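Local coordinates for protein taurocyamine kinase (Schistosoma mansoni, PDB 4WOD) that catalyses the reversible, magnesium-dependent transfer of phosphate from ATP to taurocyamine, using a chain built as two fused phosphagen kinase units, at residues A[26-29]-A[30-33]; A[136-139]-A[140-143]; A[507-510]-A[511-515]; A[692-695]-A[696-699]. The protein carries 4 engineered substitutions. All blocks are in the same frame, centred on the assembly; numbering follows the deposited sequence.

Interaction 1 (A[26-29]-A[30-33]); sequences YLTD and DIVK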
# COMPACT_ATOMS: atom_id res chain seq x y z
N TYR A 26 -23.53 -0.12 -0.70
CA TYR A 26 -24.63 -0.05 0.24
C TYR A 26 -25.98 0.32 -0.37
O TYR A 26 -27.01 0.25 0.32
CB TYR A 26 -24.27 0.93 1.37
CG TYR A 26 -23.11 0.41 2.20
CD1 TYR A 26 -23.25 -0.74 2.99
CD2 TYR A 26 -21.88 1.05 2.18
CE1 TYR A 26 -22.18 -1.22 3.73
CE2 TYR A 26 -20.81 0.58 2.92
CZ TYR A 26 -20.97 -0.56 3.70
OH TYR A 26 -19.91 -1.03 4.43
N LEU A 27 -26.01 0.66 -1.67
CA LEU A 27 -27.30 0.96 -2.31
C LEU A 27 -27.99 -0.35 -2.73
O LEU A 27 -28.07 -0.68 -3.92
CB LEU A 27 -27.12 1.90 -3.50
CG LEU A 27 -28.39 2.48 -4.14
CD1 LEU A 27 -29.23 3.19 -3.09
CD2 LEU A 27 -28.05 3.41 -5.28
N THR A 28 -28.46 -1.09 -1.74
CA THR A 28 -29.02 -2.42 -1.96
C THR A 28 -30.46 -2.35 -2.43
O THR A 28 -31.10 -1.29 -2.36
CB THR A 28 -28.97 -3.27 -0.69
OG1 THR A 28 -29.89 -2.74 0.29
CG2 THR A 28 -27.54 -3.27 -0.11
N ASP A 29 -30.97 -3.48 -2.92
CA ASP A 29 -32.38 -3.59 -3.27
C ASP A 29 -33.27 -3.14 -2.11
O ASP A 29 -34.23 -2.40 -2.31
CB ASP A 29 -32.73 -5.04 -3.68
CG ASP A 29 -32.14 -5.43 -5.04
OD1 ASP A 29 -31.58 -4.55 -5.73
OD2 ASP A 29 -32.26 -6.61 -5.43
N ASP A 30 -32.96 -3.56 -0.89
CA ASP A 30 -33.82 -3.22 0.25
C ASP A 30 -33.79 -1.71 0.50
O ASP A 30 -34.82 -1.11 0.85
CB ASP A 30 -33.39 -3.97 1.51
CG ASP A 30 -33.70 -5.46 1.43
OD1 ASP A 30 -34.43 -5.86 0.50
OD2 ASP A 30 -33.21 -6.21 2.31
N ILE A 31 -32.62 -1.12 0.35
CA ILE A 31 -32.45 0.31 0.56
C ILE A 31 -33.26 1.11 -0.48
O ILE A 31 -33.95 2.07 -0.14
CB ILE A 31 -30.96 0.73 0.49
CG1 ILE A 31 -30.24 0.35 1.80
CG2 ILE A 31 -30.82 2.23 0.18
CD1 ILE A 31 -30.70 1.16 3.05
N VAL A 32 -33.18 0.69 -1.73
CA VAL A 32 -33.96 1.32 -2.80
C VAL A 32 -35.45 1.21 -2.53
O VAL A 32 -36.20 2.19 -2.67
CB VAL A 32 -33.64 0.70 -4.17
CG1 VAL A 32 -34.64 1.17 -5.24
CG2 VAL A 32 -32.23 1.05 -4.58
N LYS A 33 -35.89 0.03 -2.12
CA LYS A 33 -37.30 -0.22 -1.83
C LYS A 33 -37.79 0.66 -0.69
O LYS A 33 -38.90 1.19 -0.73
CB LYS A 33 -37.51 -1.69 -1.49
CG LYS A 33 -38.96 -2.12 -1.47
CD LYS A 33 -39.05 -3.60 -1.78
CE LYS A 33 -38.26 -3.91 -3.06
NZ LYS A 33 -37.92 -5.36 -3.21

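Interaction 2 (A[136-139]-A[140-143]); sequences TLTK and ETRI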
# COMPACT_ATOMS: atom_id res chain seq x y z
N THR A 136 -31.18 21.05 -3.92
CA THR A 136 -32.42 21.47 -3.31
C THR A 136 -32.55 23.00 -3.16
O THR A 136 -33.62 23.49 -2.79
CB THR A 136 -32.63 20.82 -1.90
OG1 THR A 136 -31.42 20.91 -1.14
CG2 THR A 136 -33.05 19.35 -2.03
N LEU A 137 -31.48 23.74 -3.42
CA LEU A 137 -31.55 25.19 -3.41
C LEU A 137 -32.36 25.70 -4.59
O LEU A 137 -32.44 25.06 -5.64
CB LEU A 137 -30.14 25.81 -3.44
CG LEU A 137 -29.36 25.53 -2.15
CD1 LEU A 137 -27.84 25.62 -2.39
CD2 LEU A 137 -29.84 26.52 -1.07
N THR A 138 -33.01 26.83 -4.42
CA THR A 138 -33.54 27.57 -5.57
C THR A 138 -32.52 28.63 -5.95
O THR A 138 -31.56 28.88 -5.20
CB THR A 138 -34.88 28.23 -5.28
OG1 THR A 138 -34.69 29.20 -4.25
CG2 THR A 138 -35.90 27.19 -4.79
N LYS A 139 -32.70 29.26 -7.10
CA LYS A 139 -31.80 30.35 -7.47
C LYS A 139 -31.86 31.43 -6.39
O LYS A 139 -30.82 31.96 -5.98
CB LYS A 139 -32.15 30.94 -8.84
CG LYS A 139 -31.25 32.10 -9.24
CD LYS A 139 -31.29 32.31 -10.75
CE LYS A 139 -30.69 33.65 -11.14
NZ LYS A 139 -30.55 33.72 -12.62
N GLU A 140 -33.07 31.71 -5.91
CA GLU A 140 -33.26 32.72 -4.87
C GLU A 140 -32.68 32.32 -3.51
O GLU A 140 -32.03 33.13 -2.85
CB GLU A 140 -34.74 33.05 -4.72
CG GLU A 140 -35.35 33.77 -5.92
CD GLU A 140 -36.81 34.12 -5.67
OE1 GLU A 140 -37.07 34.86 -4.70
OE2 GLU A 140 -37.68 33.63 -6.43
N THR A 141 -32.88 31.08 -3.09
CA THR A 141 -32.39 30.73 -1.76
C THR A 141 -30.85 30.66 -1.72
O THR A 141 -30.23 31.02 -0.71
CB THR A 141 -32.98 29.41 -1.22
OG1 THR A 141 -32.69 28.33 -2.12
CG2 THR A 141 -34.49 29.55 -1.04
N ARG A 142 -30.22 30.27 -2.81
CA ARG A 142 -28.76 30.27 -2.82
C ARG A 142 -28.23 31.70 -2.65
O ARG A 142 -27.24 31.92 -1.93
CB ARG A 142 -28.22 29.64 -4.10
CG ARG A 142 -26.71 29.47 -4.13
CD ARG A 142 -26.22 28.98 -5.48
NE ARG A 142 -26.61 27.61 -5.78
CZ ARG A 142 -27.64 27.25 -6.54
NH1 ARG A 142 -28.42 28.18 -7.09
NH2 ARG A 142 -27.89 25.96 -6.76
N ILE A 143 -28.89 32.67 -3.29
CA ILE A 143 -28.47 34.07 -3.20
C ILE A 143 -28.78 34.61 -1.80
O ILE A 143 -27.95 35.32 -1.20
CB ILE A 143 -29.15 34.94 -4.31
CG1 ILE A 143 -28.62 34.54 -5.69
CG2 ILE A 143 -28.93 36.44 -4.07
CD1 ILE A 143 -29.52 34.94 -6.84
O HOH W 1 -30.51 23.82 -7.36
O HOH W 2 -28.36 31.05 -7.16

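Interaction 3 (A[507-510]-A[511-515]); sequences KLEQ and VISGA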
# COMPACT_ATOMS: atom_id res chain seq x y z
N LYS A 507 19.25 -4.85 -17.07
CA LYS A 507 20.39 -5.62 -17.53
C LYS A 507 20.25 -7.09 -17.10
O LYS A 507 20.53 -7.99 -17.90
CB LYS A 507 21.71 -5.03 -17.01
CG LYS A 507 22.92 -5.89 -17.44
CD LYS A 507 24.19 -5.07 -17.65
CE LYS A 507 25.26 -5.90 -18.36
NZ LYS A 507 26.50 -5.12 -18.62
N LEU A 508 19.78 -7.33 -15.87
CA LEU A 508 19.58 -8.69 -15.37
C LEU A 508 18.64 -9.45 -16.29
O LEU A 508 18.86 -10.62 -16.62
CB LEU A 508 18.99 -8.68 -13.95
CG LEU A 508 18.75 -10.10 -13.40
CD1 LEU A 508 20.08 -10.83 -13.19
CD2 LEU A 508 17.94 -10.09 -12.13
N GLU A 509 17.59 -8.76 -16.72
CA GLU A 509 16.54 -9.39 -17.51
C GLU A 509 17.09 -9.74 -18.90
O GLU A 509 16.74 -10.78 -19.47
CB GLU A 509 15.32 -8.48 -17.61
CG GLU A 509 14.19 -9.05 -18.47
CD GLU A 509 13.08 -8.04 -18.68
OE1 GLU A 509 13.39 -6.85 -18.97
OE2 GLU A 509 11.89 -8.41 -18.56
N GLN A 510 17.96 -8.89 -19.43
CA GLN A 510 18.60 -9.17 -20.72
C GLN A 510 19.49 -10.41 -20.66
O GLN A 510 19.47 -11.25 -21.58
CB GLN A 510 19.42 -7.95 -21.19
CG GLN A 510 18.56 -6.75 -21.55
CD GLN A 510 19.37 -5.47 -21.74
OE1 GLN A 510 20.58 -5.43 -21.48
NE2 GLN A 510 18.70 -4.41 -22.18
N VAL A 511 20.27 -10.53 -19.58
CA VAL A 511 21.11 -11.72 -19.35
C VAL A 511 20.25 -12.98 -19.28
O VAL A 511 20.48 -13.94 -20.02
CB VAL A 511 21.94 -11.60 -18.03
CG1 VAL A 511 22.51 -12.97 -17.59
CG2 VAL A 511 23.05 -10.56 -18.16
N ILE A 512 19.25 -12.96 -18.39
CA ILE A 512 18.45 -14.15 -18.11
C ILE A 512 17.52 -14.52 -19.28
O ILE A 512 17.45 -15.70 -19.67
CB ILE A 512 17.59 -13.97 -16.82
CG1 ILE A 512 18.49 -13.96 -15.58
CG2 ILE A 512 16.56 -15.05 -16.70
CD1 ILE A 512 17.74 -13.66 -14.29
N SER A 513 16.83 -13.53 -19.86
CA SER A 513 15.86 -13.84 -20.93
C SER A 513 16.59 -14.34 -22.18
O SER A 513 16.12 -15.25 -22.87
CB SER A 513 14.97 -12.65 -21.28
OG SER A 513 15.72 -11.58 -21.84
N GLY A 514 17.75 -13.76 -22.45
CA GLY A 514 18.62 -14.25 -23.50
C GLY A 514 18.91 -15.74 -23.37
O GLY A 514 18.81 -16.48 -24.35
N ALA A 515 19.26 -16.20 -22.17
CA ALA A 515 19.47 -17.63 -21.93
C ALA A 515 18.17 -18.42 -22.10
O ALA A 515 18.15 -19.47 -22.74
CB ALA A 515 20.05 -17.87 -20.53

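Interaction 4 (A[692-695]-A[696-699]); sequences GLTE and LQAA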
# COMPACT_ATOMS: atom_id res chain seq x y z
N GLY A 692 23.09 -28.07 4.26
CA GLY A 692 23.70 -29.14 5.03
C GLY A 692 23.45 -30.51 4.43
O GLY A 692 23.74 -31.54 5.04
N LEU A 693 22.92 -30.53 3.21
CA LEU A 693 22.64 -31.78 2.53
C LEU A 693 22.78 -31.56 1.02
O LEU A 693 22.83 -30.41 0.56
CB LEU A 693 21.23 -32.29 2.89
CG LEU A 693 20.00 -31.70 2.19
CD1 LEU A 693 18.73 -32.42 2.66
CD2 LEU A 693 19.84 -30.20 2.40
N THR A 694 22.87 -32.63 0.23
CA THR A 694 22.98 -32.44 -1.21
C THR A 694 21.59 -32.33 -1.85
O THR A 694 20.57 -32.58 -1.20
CB THR A 694 23.76 -33.58 -1.89
OG1 THR A 694 23.03 -34.80 -1.75
CG2 THR A 694 25.17 -33.73 -1.28
N GLU A 695 21.56 -31.95 -3.12
CA GLU A 695 20.31 -31.84 -3.87
C GLU A 695 19.64 -33.20 -3.94
O GLU A 695 18.44 -33.36 -3.68
CB GLU A 695 20.57 -31.28 -5.28
CG GLU A 695 20.92 -29.77 -5.34
CD GLU A 695 22.37 -29.44 -5.00
OE1 GLU A 695 23.17 -30.36 -4.73
OE2 GLU A 695 22.73 -28.24 -5.00
N LEU A 696 20.44 -34.21 -4.27
CA LEU A 696 19.97 -35.59 -4.31
C LEU A 696 19.34 -36.02 -2.97
O LEU A 696 18.25 -36.59 -2.94
CB LEU A 696 21.13 -36.52 -4.68
CG LEU A 696 20.77 -37.92 -5.16
CD1 LEU A 696 19.84 -37.84 -6.37
CD2 LEU A 696 22.04 -38.66 -5.51
N GLN A 697 20.02 -35.72 -1.86
CA GLN A 697 19.47 -36.07 -0.56
C GLN A 697 18.18 -35.29 -0.29
O GLN A 697 17.23 -35.85 0.25
CB GLN A 697 20.50 -35.82 0.55
CG GLN A 697 21.73 -36.72 0.44
CD GLN A 697 22.88 -36.31 1.34
OE1 GLN A 697 23.13 -35.12 1.58
NE2 GLN A 697 23.60 -37.31 1.85
N ALA A 698 18.15 -34.01 -0.67
CA ALA A 698 16.96 -33.19 -0.47
C ALA A 698 15.75 -33.84 -1.14
O ALA A 698 14.69 -33.99 -0.53
CB ALA A 698 17.17 -31.78 -1.02
N ALA A 699 15.91 -34.22 -2.40
CA ALA A 699 14.81 -34.83 -3.13
C ALA A 699 14.49 -36.23 -2.58
O ALA A 699 13.34 -36.64 -2.56
CB ALA A 699 15.13 -34.89 -4.62

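Interaction 1 (A[26-29]-A[30-33])
With chi1 at 69°, the hydroxyl of T28 sits between its own N and carbonyl carbon and is carried forward to the amide of I31. L27, its CG anti to the backbone N (chi1 -171°), brings CD1 to the branches of I31 and V32. T28 is the N-cap of helix 29-35: its OG1 accepts the I31 N-H at 3.2 Å, with an N-H...O angle of 158°. The T28 carbonyl O then takes V32 N at 2.9 Å, and D29 O receives K33 N to continue the helical series. Beside the capping turn L27 CD1 rests 3.8 Å from I31 CG2 and about as near V32 CG2, the side chains meeting at a slant. I31 CG1 lies 3.6 Å from the carbonyl O of Y26, at the end of helix 22-26. L27 is the centre of an inverse gamma turn that swings the chain from one helix into the next. The D29 carboxylate turns to R14 and Q10 of helix 6-14, a salt bridge and a hydrogen bond. An acid in the first turn, beside a capped amide end, would also be expected to interact favourably with the helix dipole.

Interaction 2 (A[136-139]-A[140-143])
T138 and T141 grip each other in a capping box at the start of helix 139-154. T138 OG1 accepts from T141 N at 2.9 Å, and T141 OG1 accepts from T138 N at 2.8 Å. Both hydroxyls lie between their own N and carbonyl carbon (chi1 64° and 59°), so that each oxygen faces the other's N-H; the side chains cross at about a right angle. Among the backbone bonds, R142 N reaches T138 O at 3.1 Å, while the link from I143 N to K139 O is weak. L137 makes van der Waals contacts, its CD2 3.5 Å from T141 OG1 and its CB 4.0 Å above the R142 guanidinium plane, toward the rim. K139 and I143 run side by side. Two waters tie the guanidinium to the backbone: one, in its plane at the edge, accepts from R142 NH1 at 2.9 Å and donates to K139 O, the first helical residue; the other donates to L137 O in the loop and accepts weakly from R142 NH2. NH1 forms a salt bridge with D200. The box closes the loop after strand 117-126, and R142 fastens helix 139-154 to the loop between helix 190-194 and strand 206-210.

Interaction 3 (A[507-510]-A[511-515])
E509 O is gripped by two donors from the same residue, S513 OG at 2.7 Å and S513 N at 2.8 Å. This is the familiar serine-to-carbonyl bond one turn back along an alpha-helix, here in the middle of helix 502-517. The hydroxyl is brought back onto the carbonyl because S513 OG lies between its own N and carbonyl carbon (chi1 65°). Hydroxyl and amide arrive from opposite faces of the E509 carbonyl plane. The bond satisfies the buried hydroxyl within its own helix. The neighbouring rungs are ordinary: V511 N bonds to K507 O, and I512 N bonds to L508 O at 3.0 Å. G514 N is less well placed, reaching Q510 O at 3.2 Å from well above the carbonyl plane. V511 CG2 lies 3.6 Å from K507 O. On the buried side the L508 and I512 side chains meet at an angle. The E509 carboxylate bonds to Y527 OH on strand 525-529, whose side chain also touches S513, so this helix face packs on an outer strand of the second antiparallel sheet. I512 CD1 is 3.8 Å from both CG and CD1 of L508.

Interaction 4 (A[692-695]-A[696-699])
The carboxamide of Q697 has T694 OG1 on one side of its plane, obliquely and 3.4 Å from Q697 CD, and L693 CB on the opposite side, beyond the oxygen and 3.7 Å from OE1. Near the plane, at the oxygen end, T694 N donates to Q697 OE1 at 2.8 Å with an N-H...O angle of 168°, tilted 20° from the plane. The arm that delivers this group has CG beside the backbone N (chi1 -65°) and is extended beyond it. In the other direction, T694 OG1 accepts Q697 N at 3.1 Å. The helical bonds start here: A698 N goes to T694 O at 2.9 Å, and A699 N to E695 O. L693 supplies the apolar contact, its CD1 4.0 Å from A698 CB. The E695 carboxylate is held by the amide N of T461, while its side chain, like that of A699, touches Y603 of helix 599-614. A699 also lies close to A641 and V485, both predicted to bind ATP. The reciprocal pair, T694 as N-cap and Q697 answering three residues on, is a capping box, closing the amino end of the long C-terminal helix 695-715 of the catalytic domain.

In the fold
The four contacts follow one another along the chain, two in each half of this duplicated kinase. Interaction 1 lies in the small helical N-terminal domain of the first unit and interaction 2 in its catalytic domain, their centres about 30 Å apart. Interactions 3 and 4, about 29 Å between centres, share the second catalytic domain, which is built on an eight-stranded antiparallel sheet and includes helices 502-517 and 695-715. Across the halves, interactions 2 and 4 lie about 81 Å apart, centre to centre. Helix 139-154, begun by interaction 2, is the first-unit counterpart of helix 502-517. Each contact is one continuous stretch: three start helices, interaction 3 lies within one, and none bridges the two units.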